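Long-range contacts in tapirin (Caldicellulosiruptor hydrothermalis, PDB 6N2C), which probably binds cellulose through its zinc-containing beta-helix domain, so that the bacterium can adhere to plant biomass: residues W176-F181 and E572-P577; L170-A175 and I449-E454. All blocks are in the same frame, centred on the assembly; numbering follows the deposited sequence. Where two conformers were deposited one is given.

Interaction 1 of 2, residues W176-F181 and E572-P577; sequences WDSNIF and ENVQPP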
ATOM      1  N   TRP A 176     -10.631   9.886   4.079  1.00 18.33           N
ATOM      2  CA  TRP A 176     -10.289  11.194   4.617  1.00 18.00           C
ATOM      3  C   TRP A 176     -10.022  11.112   6.093  1.00 18.59           C
ATOM      4  O   TRP A 176     -10.801  10.548   6.811  1.00 21.41           O
ATOM      5  CB  TRP A 176     -11.429  12.185   4.362  1.00 20.06           C
ATOM      6  CG  TRP A 176     -10.977  13.555   4.921  1.00 21.50           C
ATOM      7  CD1 TRP A 176     -11.120  14.026   6.210  1.00 23.57           C
ATOM      8  CD2 TRP A 176     -10.220  14.490   4.226  1.00 21.51           C
ATOM      9  NE1 TRP A 176     -10.490  15.241   6.310  1.00 23.29           N
ATOM     10  CE2 TRP A 176      -9.932  15.549   5.104  1.00 23.49           C
ATOM     11  CE3 TRP A 176      -9.739  14.564   2.898  1.00 23.20           C
ATOM     12  CZ2 TRP A 176      -9.157  16.625   4.722  1.00 21.97           C
ATOM     13  CZ3 TRP A 176      -8.999  15.640   2.506  1.00 24.61           C
ATOM     14  CH2 TRP A 176      -8.722  16.694   3.438  1.00 23.74           C
ATOM     15  N   ASP A 177      -8.890  11.628   6.574  1.00 18.15           N
ATOM     16  CA  ASP A 177      -8.581  11.515   8.014  1.00 17.78           C
ATOM     17  C   ASP A 177      -7.873  12.843   8.374  1.00 19.76           C
ATOM     18  O   ASP A 177      -6.719  13.052   8.019  1.00 18.56           O
ATOM     19  CB  ASP A 177      -7.647  10.313   8.312  1.00 17.93           C
ATOM     20  CG  ASP A 177      -7.336  10.160   9.769  1.00 19.77           C
ATOM     21  OD1 ASP A 177      -7.671  11.063  10.592  1.00 19.88           O
ATOM     22  OD2 ASP A 177      -6.702   9.127  10.141  1.00 21.28           O
ATOM     23  N   SER A 178      -8.571  13.750   9.036  0.64 20.13           N
ATOM     24  CA  SER A 178      -7.948  15.049   9.355  0.64 20.49           C
ATOM     25  C   SER A 178      -6.749  14.960  10.270  0.64 20.72           C
ATOM     26  O   SER A 178      -5.915  15.871  10.270  0.64 17.71           O
ATOM     27  CB  SER A 178      -8.995  16.059   9.922  0.64 22.59           C
ATOM     28  OG  SER A 178     -10.064  16.307   9.009  0.64 22.78           O
ATOM     29  N   ASN A 179      -6.609  13.889  11.045  1.00 20.15           N
ATOM     30  CA  ASN A 179      -5.385  13.665  11.823  1.00 20.52           C
ATOM     31  C   ASN A 179      -4.110  13.506  10.966  1.00 19.22           C
ATOM     32  O   ASN A 179      -3.034  13.675  11.486  1.00 18.55           O
ATOM     33  CB  ASN A 179      -5.382  12.448  12.693  1.00 25.13           C
ATOM     34  CG  ASN A 179      -6.418  12.479  13.805  1.00 27.69           C
ATOM     35  OD1 ASN A 179      -7.038  11.441  14.059  1.00 47.52           O
ATOM     36  ND2 ASN A 179      -6.585  13.549  14.461  1.00 25.28           N
ATOM     37  N   ILE A 180      -4.231  13.202   9.687  1.00 16.06           N
ATOM     38  CA  ILE A 180      -3.064  13.200   8.790  1.00 15.20           C
ATOM     39  C   ILE A 180      -2.273  14.525   8.871  1.00 17.47           C
ATOM     40  O   ILE A 180      -1.062  14.551   8.685  1.00 15.69           O
ATOM     41  CB  ILE A 180      -3.474  12.740   7.376  1.00 16.47           C
ATOM     42  CG1 ILE A 180      -3.633  11.192   7.405  1.00 19.20           C
ATOM     43  CG2 ILE A 180      -2.455  13.098   6.343  1.00 17.30           C
ATOM     44  CD1 ILE A 180      -4.452  10.644   6.214  1.00 18.87           C
ATOM     45  N   PHE A 181      -3.015  15.635   9.102  1.00 15.64           N
ATOM     46  CA  PHE A 181      -2.407  16.963   9.103  1.00 17.04           C
ATOM     47  C   PHE A 181      -2.063  17.424  10.486  1.00 19.52           C
ATOM     48  O   PHE A 181      -1.558  18.544  10.624  1.00 18.48           O
ATOM     49  CB  PHE A 181      -3.380  17.957   8.498  1.00 15.58           C
ATOM     50  CG  PHE A 181      -3.820  17.551   7.129  1.00 16.40           C
ATOM     51  CD1 PHE A 181      -3.021  17.727   6.037  1.00 17.61           C
ATOM     52  CD2 PHE A 181      -5.031  16.863   6.966  1.00 18.42           C
ATOM     53  CE1 PHE A 181      -3.434  17.285   4.802  1.00 20.61           C
ATOM     54  CE2 PHE A 181      -5.443  16.448   5.740  1.00 18.23           C
ATOM     55  CZ  PHE A 181      -4.646  16.644   4.651  1.00 18.64           C
ATOM     56  N   GLU A 572      -4.204  22.786  12.623  1.00 31.42           N
ATOM     57  CA  GLU A 572      -5.279  23.550  12.072  1.00 37.71           C
ATOM     58  C   GLU A 572      -6.536  22.716  12.171  1.00 44.27           C
ATOM     59  O   GLU A 572      -6.503  21.448  12.183  1.00 38.34           O
ATOM     60  CB  GLU A 572      -4.922  24.114  10.711  1.00 45.34           C
ATOM     61  CG  GLU A 572      -5.398  23.363   9.506  1.00 51.86           C
ATOM     62  CD  GLU A 572      -5.187  24.158   8.210  1.00 61.47           C
ATOM     63  OE1 GLU A 572      -4.031  24.170   7.759  1.00 49.83           O
ATOM     64  OE2 GLU A 572      -6.160  24.770   7.657  1.00 64.59           O
ATOM     65  N   ASN A 573      -7.647  23.432  12.287  1.00 48.83           N
ATOM     66  CA  ASN A 573      -8.972  22.807  12.356  1.00 58.16           C
ATOM     67  C   ASN A 573      -9.359  22.310  10.959  1.00 57.07           C
ATOM     68  O   ASN A 573     -10.231  22.888  10.295  1.00 53.81           O
ATOM     69  CB  ASN A 573     -10.015  23.800  12.914  1.00 60.63           C
ATOM     70  CG  ASN A 573     -11.421  23.223  12.917  1.00 68.60           C
ATOM     71  OD1 ASN A 573     -11.614  22.058  13.256  1.00 76.50           O
ATOM     72  ND2 ASN A 573     -12.398  24.021  12.503  1.00 64.98           N
ATOM     73  N   VAL A 574      -8.692  21.250  10.495  1.00 51.66           N
ATOM     74  CA  VAL A 574      -8.906  20.783   9.129  1.00 53.52           C
ATOM     75  C   VAL A 574     -10.260  20.059   9.108  1.00 59.85           C
ATOM     76  O   VAL A 574     -10.597  19.303  10.058  1.00 49.37           O
ATOM     77  CB  VAL A 574      -7.802  19.831   8.618  1.00 51.83           C
ATOM     78  CG1 VAL A 574      -8.266  19.099   7.353  1.00 55.33           C
ATOM     79  CG2 VAL A 574      -6.530  20.607   8.344  1.00 50.57           C
ATOM     80  N   GLN A 575     -11.013  20.308   8.035  1.00 60.71           N
ATOM     81  CA  GLN A 575     -12.289  19.651   7.797  1.00 62.65           C
ATOM     82  C   GLN A 575     -12.268  19.005   6.406  1.00 51.43           C
ATOM     83  O   GLN A 575     -11.578  19.500   5.504  1.00 46.81           O
ATOM     84  CB  GLN A 575     -13.460  20.651   7.874  1.00 69.04           C
ATOM     85  CG  GLN A 575     -13.658  21.356   9.212  1.00 71.92           C
ATOM     86  CD  GLN A 575     -13.576  20.421  10.398  1.00 74.22           C
ATOM     87  OE1 GLN A 575     -12.789  20.651  11.311  1.00 81.20           O
ATOM     88  NE2 GLN A 575     -14.361  19.348  10.383  1.00 69.77           N
ATOM     89  N   PRO A 576     -13.052  17.910   6.227  1.00 54.03           N
ATOM     90  CA  PRO A 576     -13.141  17.271   4.903  1.00 52.38           C
ATOM     91  C   PRO A 576     -13.769  18.218   3.895  1.00 60.53           C
ATOM     92  O   PRO A 576     -14.782  18.860   4.240  1.00 66.63           O
ATOM     93  CB  PRO A 576     -14.029  16.042   5.139  1.00 53.07           C
ATOM     94  CG  PRO A 576     -14.598  16.149   6.519  1.00 51.61           C
ATOM     95  CD  PRO A 576     -13.799  17.173   7.278  1.00 50.96           C
ATOM     96  N   PRO A 577     -13.196  18.325   2.678  1.00 64.99           N
ATOM     97  CA  PRO A 577     -13.727  19.298   1.710  1.00 78.85           C
ATOM     98  C   PRO A 577     -15.038  18.874   1.004  1.00 85.82           C
ATOM     99  O   PRO A 577     -15.260  17.676   0.747  1.00 84.24           O
ATOM    100  CB  PRO A 577     -12.579  19.467   0.689  1.00 75.41           C
ATOM    101  CG  PRO A 577     -11.520  18.524   1.113  1.00 72.97           C
ATOM    102  CD  PRO A 577     -12.079  17.571   2.106  1.00 62.95           C
TER
HETATM  103  O   HOH W   1      -5.676  18.425  11.636  0.94 22.21           O
HETATM  104  O   HOH W   2      -3.560  20.224  11.653  0.87 22.62           O

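Interaction 2 of 2, residues L170-A175 and I449-E454; sequences LPYLLA and IPAIIE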
ATOM      1  N   LEU A 170     -19.051  11.543  -1.863  1.00 66.41           N
ATOM      2  CA  LEU A 170     -18.675  10.490  -0.870  1.00 70.61           C
ATOM      3  C   LEU A 170     -17.455   9.628  -1.275  1.00 65.69           C
ATOM      4  O   LEU A 170     -16.644   9.337  -0.407  1.00 57.32           O
ATOM      5  CB  LEU A 170     -19.879   9.587  -0.503  1.00 80.54           C
ATOM      6  CG  LEU A 170     -19.701   8.470   0.554  1.00 81.36           C
ATOM      7  CD1 LEU A 170     -19.097   9.018   1.838  1.00 81.46           C
ATOM      8  CD2 LEU A 170     -21.023   7.771   0.866  1.00 82.59           C
ATOM      9  N   PRO A 171     -17.341   9.177  -2.569  1.00 61.57           N
ATOM     10  CA  PRO A 171     -16.019   8.639  -3.096  1.00 56.59           C
ATOM     11  C   PRO A 171     -14.855   9.638  -3.017  1.00 43.88           C
ATOM     12  O   PRO A 171     -13.693   9.245  -2.968  1.00 34.20           O
ATOM     13  CB  PRO A 171     -16.316   8.328  -4.578  1.00 59.77           C
ATOM     14  CG  PRO A 171     -17.799   8.102  -4.628  1.00 61.51           C
ATOM     15  CD  PRO A 171     -18.443   8.914  -3.520  1.00 57.32           C
ATOM     16  N   TYR A 172     -15.182  10.937  -3.026  1.00 36.81           N
ATOM     17  CA  TYR A 172     -14.167  11.964  -2.886  1.00 28.44           C
ATOM     18  C   TYR A 172     -13.593  11.857  -1.489  1.00 21.98           C
ATOM     19  O   TYR A 172     -12.366  12.097  -1.283  1.00 21.53           O
ATOM     20  CB  TYR A 172     -14.760  13.347  -3.117  1.00 33.48           C
ATOM     21  CG  TYR A 172     -13.748  14.406  -3.438  1.00 37.63           C
ATOM     22  CD1 TYR A 172     -12.574  14.129  -4.218  1.00 37.54           C
ATOM     23  CD2 TYR A 172     -13.945  15.703  -2.953  1.00 41.11           C
ATOM     24  CE1 TYR A 172     -11.650  15.101  -4.486  1.00 35.63           C
ATOM     25  CE2 TYR A 172     -13.020  16.689  -3.189  1.00 43.74           C
ATOM     26  CZ  TYR A 172     -11.890  16.431  -3.965  1.00 40.39           C
ATOM     27  OH  TYR A 172     -10.987  17.423  -4.194  1.00 39.04           O
ATOM     28  N   LEU A 173     -14.433  11.502  -0.516  1.00 20.26           N
ATOM     29  CA  LEU A 173     -13.999  11.442   0.894  1.00 23.69           C
ATOM     30  C   LEU A 173     -13.440  10.099   1.425  1.00 21.51           C
ATOM     31  O   LEU A 173     -13.264   9.876   2.635  1.00 20.47           O
ATOM     32  CB  LEU A 173     -15.110  11.940   1.814  1.00 25.30           C
ATOM     33  CG  LEU A 173     -15.561  13.372   1.475  1.00 27.34           C
ATOM     34  CD1 LEU A 173     -16.649  13.693   2.506  1.00 31.46           C
ATOM     35  CD2 LEU A 173     -14.437  14.363   1.570  1.00 31.88           C
ATOM     36  N   LEU A 174     -13.196   9.178   0.504  1.00 22.60           N
ATOM     37  CA  LEU A 174     -12.677   7.877   0.880  1.00 19.92           C
ATOM     38  C   LEU A 174     -11.380   8.098   1.639  1.00 18.32           C
ATOM     39  O   LEU A 174     -10.503   8.812   1.136  1.00 19.36           O
ATOM     40  CB  LEU A 174     -12.360   7.096  -0.399  1.00 21.10           C
ATOM     41  CG  LEU A 174     -11.738   5.673  -0.145  1.00 22.44           C
ATOM     42  CD1 LEU A 174     -12.605   4.808   0.748  1.00 28.97           C
ATOM     43  CD2 LEU A 174     -11.559   5.078  -1.500  1.00 24.26           C
ATOM     44  N   ALA A 175     -11.330   7.524   2.825  1.00 17.24           N
ATOM     45  CA  ALA A 175     -10.114   7.534   3.676  1.00 17.43           C
ATOM     46  C   ALA A 175      -9.710   8.918   4.122  1.00 17.37           C
ATOM     47  O   ALA A 175      -8.604   9.142   4.533  1.00 15.91           O
ATOM     48  CB  ALA A 175      -8.925   6.785   3.057  1.00 17.23           C
ATOM     49  N   ILE A 449     -10.091  10.303  -7.854  1.00 22.83           N
ATOM     50  CA  ILE A 449      -8.937  10.311  -6.908  1.00 23.95           C
ATOM     51  C   ILE A 449      -9.413  10.910  -5.563  1.00 22.42           C
ATOM     52  O   ILE A 449     -10.015  12.029  -5.542  1.00 23.17           O
ATOM     53  CB  ILE A 449      -7.798  11.143  -7.398  1.00 25.40           C
ATOM     54  CG1 ILE A 449      -7.268  10.653  -8.734  1.00 32.04           C
ATOM     55  CG2 ILE A 449      -6.706  11.200  -6.351  1.00 27.17           C
ATOM     56  CD1 ILE A 449      -7.073   9.160  -8.807  1.00 33.41           C
ATOM     57  N   PRO A 450      -9.231  10.176  -4.453  1.00 19.70           N
ATOM     58  CA  PRO A 450      -9.684  10.643  -3.163  1.00 18.98           C
ATOM     59  C   PRO A 450      -9.005  11.960  -2.803  1.00 17.65           C
ATOM     60  O   PRO A 450      -7.835  12.178  -3.071  1.00 17.63           O
ATOM     61  CB  PRO A 450      -9.248   9.538  -2.214  1.00 19.20           C
ATOM     62  CG  PRO A 450      -9.332   8.300  -3.049  1.00 17.73           C
ATOM     63  CD  PRO A 450      -8.660   8.832  -4.308  1.00 19.10           C
ATOM     64  N   ALA A 451      -9.792  12.820  -2.166  1.00 18.77           N
ATOM     65  CA  ALA A 451      -9.335  14.133  -1.764  1.00 20.43           C
ATOM     66  C   ALA A 451      -8.152  14.063  -0.847  1.00 18.01           C
ATOM     67  O   ALA A 451      -7.229  14.833  -1.029  1.00 18.39           O
ATOM     68  CB  ALA A 451     -10.448  14.922  -1.076  1.00 23.25           C
ATOM     69  N   ILE A 452      -8.152  13.090   0.026  1.00 17.34           N
ATOM     70  CA  ILE A 452      -7.016  12.916   0.937  1.00 18.28           C
ATOM     71  C   ILE A 452      -5.715  12.707   0.173  1.00 19.56           C
ATOM     72  O   ILE A 452      -4.658  13.236   0.571  1.00 16.77           O
ATOM     73  CB  ILE A 452      -7.267  11.850   2.015  1.00 18.40           C
ATOM     74  CG1 ILE A 452      -6.301  11.895   3.153  1.00 19.59           C
ATOM     75  CG2 ILE A 452      -7.208  10.453   1.400  1.00 17.77           C
ATOM     76  CD1 ILE A 452      -6.260  13.167   3.933  1.00 21.23           C
ATOM     77  N   ILE A 453      -5.741  11.943  -0.932  1.00 17.43           N
ATOM     78  CA  ILE A 453      -4.544  11.726  -1.720  1.00 19.54           C
ATOM     79  C   ILE A 453      -4.112  12.974  -2.462  1.00 19.95           C
ATOM     80  O   ILE A 453      -2.915  13.295  -2.516  1.00 20.59           O
ATOM     81  CB  ILE A 453      -4.753  10.554  -2.756  1.00 21.14           C
ATOM     82  CG1 ILE A 453      -5.099   9.258  -2.030  1.00 21.09           C
ATOM     83  CG2 ILE A 453      -3.574  10.469  -3.739  1.00 18.05           C
ATOM     84  CD1 ILE A 453      -4.024   8.650  -1.150  1.00 22.00           C
ATOM     85  N   GLU A 454      -5.078  13.729  -3.008  1.00 18.48           N
ATOM     86  CA  GLU A 454      -4.802  14.997  -3.617  1.00 21.42           C
ATOM     87  C   GLU A 454      -4.051  15.899  -2.663  1.00 18.31           C
ATOM     88  O   GLU A 454      -3.005  16.507  -3.071  1.00 19.48           O
ATOM     89  CB  GLU A 454      -6.062  15.700  -4.088  1.00 26.40           C
ATOM     90  CG  GLU A 454      -6.682  15.046  -5.269  1.00 35.22           C
ATOM     91  CD  GLU A 454      -8.054  15.659  -5.656  1.00 40.80           C
ATOM     92  OE1 GLU A 454      -8.463  16.726  -5.067  1.00 36.45           O
ATOM     93  OE2 GLU A 454      -8.746  14.974  -6.477  1.00 36.10           O
TER
HETATM   94  O   HOH W   3     -10.532  11.597   0.778  1.00 16.00           O

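Interaction 1 of 2, residues W176-F181 and E572-P577
The indole of W176 has P576 and P577 laid over one face, the side chain of I452 from helix 451-457 on the opposite side, and V574 CG1 and S178 OG at its edge. The two prolines divide the ring system between them: P576 CB stands 3.8 Å from the centroid of the five-membered ring, and P577 CD 3.7 Å from that of the six-membered ring, a pair of CH-pi contacts close to the ring normals. With CG anti to the backbone N (chi1 -178°), the indole is extended towards the tail 572-577. Its N-H meets S178 OG in the ring plane, NE1 to OG 2.9 Å. In the conformer described here, that hydroxyl in turn donates to the backbone carbonyl of V574, OG to O 3.2 Å, approaching from above the carbonyl plane, 71° out of it. With an alanine here, both prolines would probably lose the surface they rest on, and the S178 hydroxyl the N-H that it accepts from. V574 CG1 wedges between the two aromatic residues, 3.7 Å from W176 CZ2 and 4.0 Å from F181 CD2. F181, whose ring also meets that of W465, sits in the 3-10 turn 178-181, whose start overlaps an Asx turn in which D177 OD1 accepts from N179 N. Beyond it the contact becomes wet: one water accepts from E572 N and lies 2.8 Å from F181 O, while a second lies between S178 O and E572 O. The whole is a pair of proline CH-pi contacts on a tryptophan face, continued by a row of polar links, in which an irregular C-terminal tail lies along the loop that leads into strand 186-190, the entry to the beta-helix.

Interaction 2 of 2, residues L170-A175 and I449-E454
Y172 and E454 are brought together by two different chain courses: the tyrosine holds CG anti to N (chi1 -161°), which turns its ring back over the first turn of helix 451-457, while the glutamate places CG anti to its carbonyl carbon and then runs extended. The phenol OH consequently donates to E454 OE1 at 2.8 Å on the syn side of the carboxylate, whose plane is turned 57° from the ring, and E454 OE2 lies by the ring edge at 3.5 Å from Y172 CE1. A451 CB fills one face of the same ring, 3.6 Å from its centroid and almost on its normal. The main chain of Y172 is used as well. Its carbonyl O accepts a nearly straight bond (170°) from A451 N, at 2.8 Å and in the carbonyl plane. A water extends this grip, accepting from I452 N at 2.9 Å and donating to both Y172 O and L174 O. The type I turn from P171 to L174 carries Y172 in its bend, and just past it I452 CG2 packs against A175 O, 3.7 Å away, while A175 and P450 reach L273 of the beta-helix. The N-cap residue, P450, is a proline and has no polar side chain with which to cap the helix. Two amide groups of the first turn are instead satisfied from the loop, one directly and one through water, and the acidic side chain near this positively polarised helix end would probably be favoured in its ionised form.

Interactions 1 and 2 have centres 12 Å apart and form one patch on a flank of the beta-helix, away from the zinc site. Along the chain their segments alternate: 170-175, 176-181, 449-454, then 572-577. The first two are continuous, so a single N-terminal loop meets first helix 451-457, then the C-terminal tail. The contacts also touch one another, I180 packing on I452 and L173 lying against P577. Strands 252-255 and 273-276 lie beneath this loop and helix. Chain from before the first strand, from the connection between strands 434-436 and 483-488, and from after the last strand is thereby gathered outside the coils, bringing the ordered N and C termini of the domain close together.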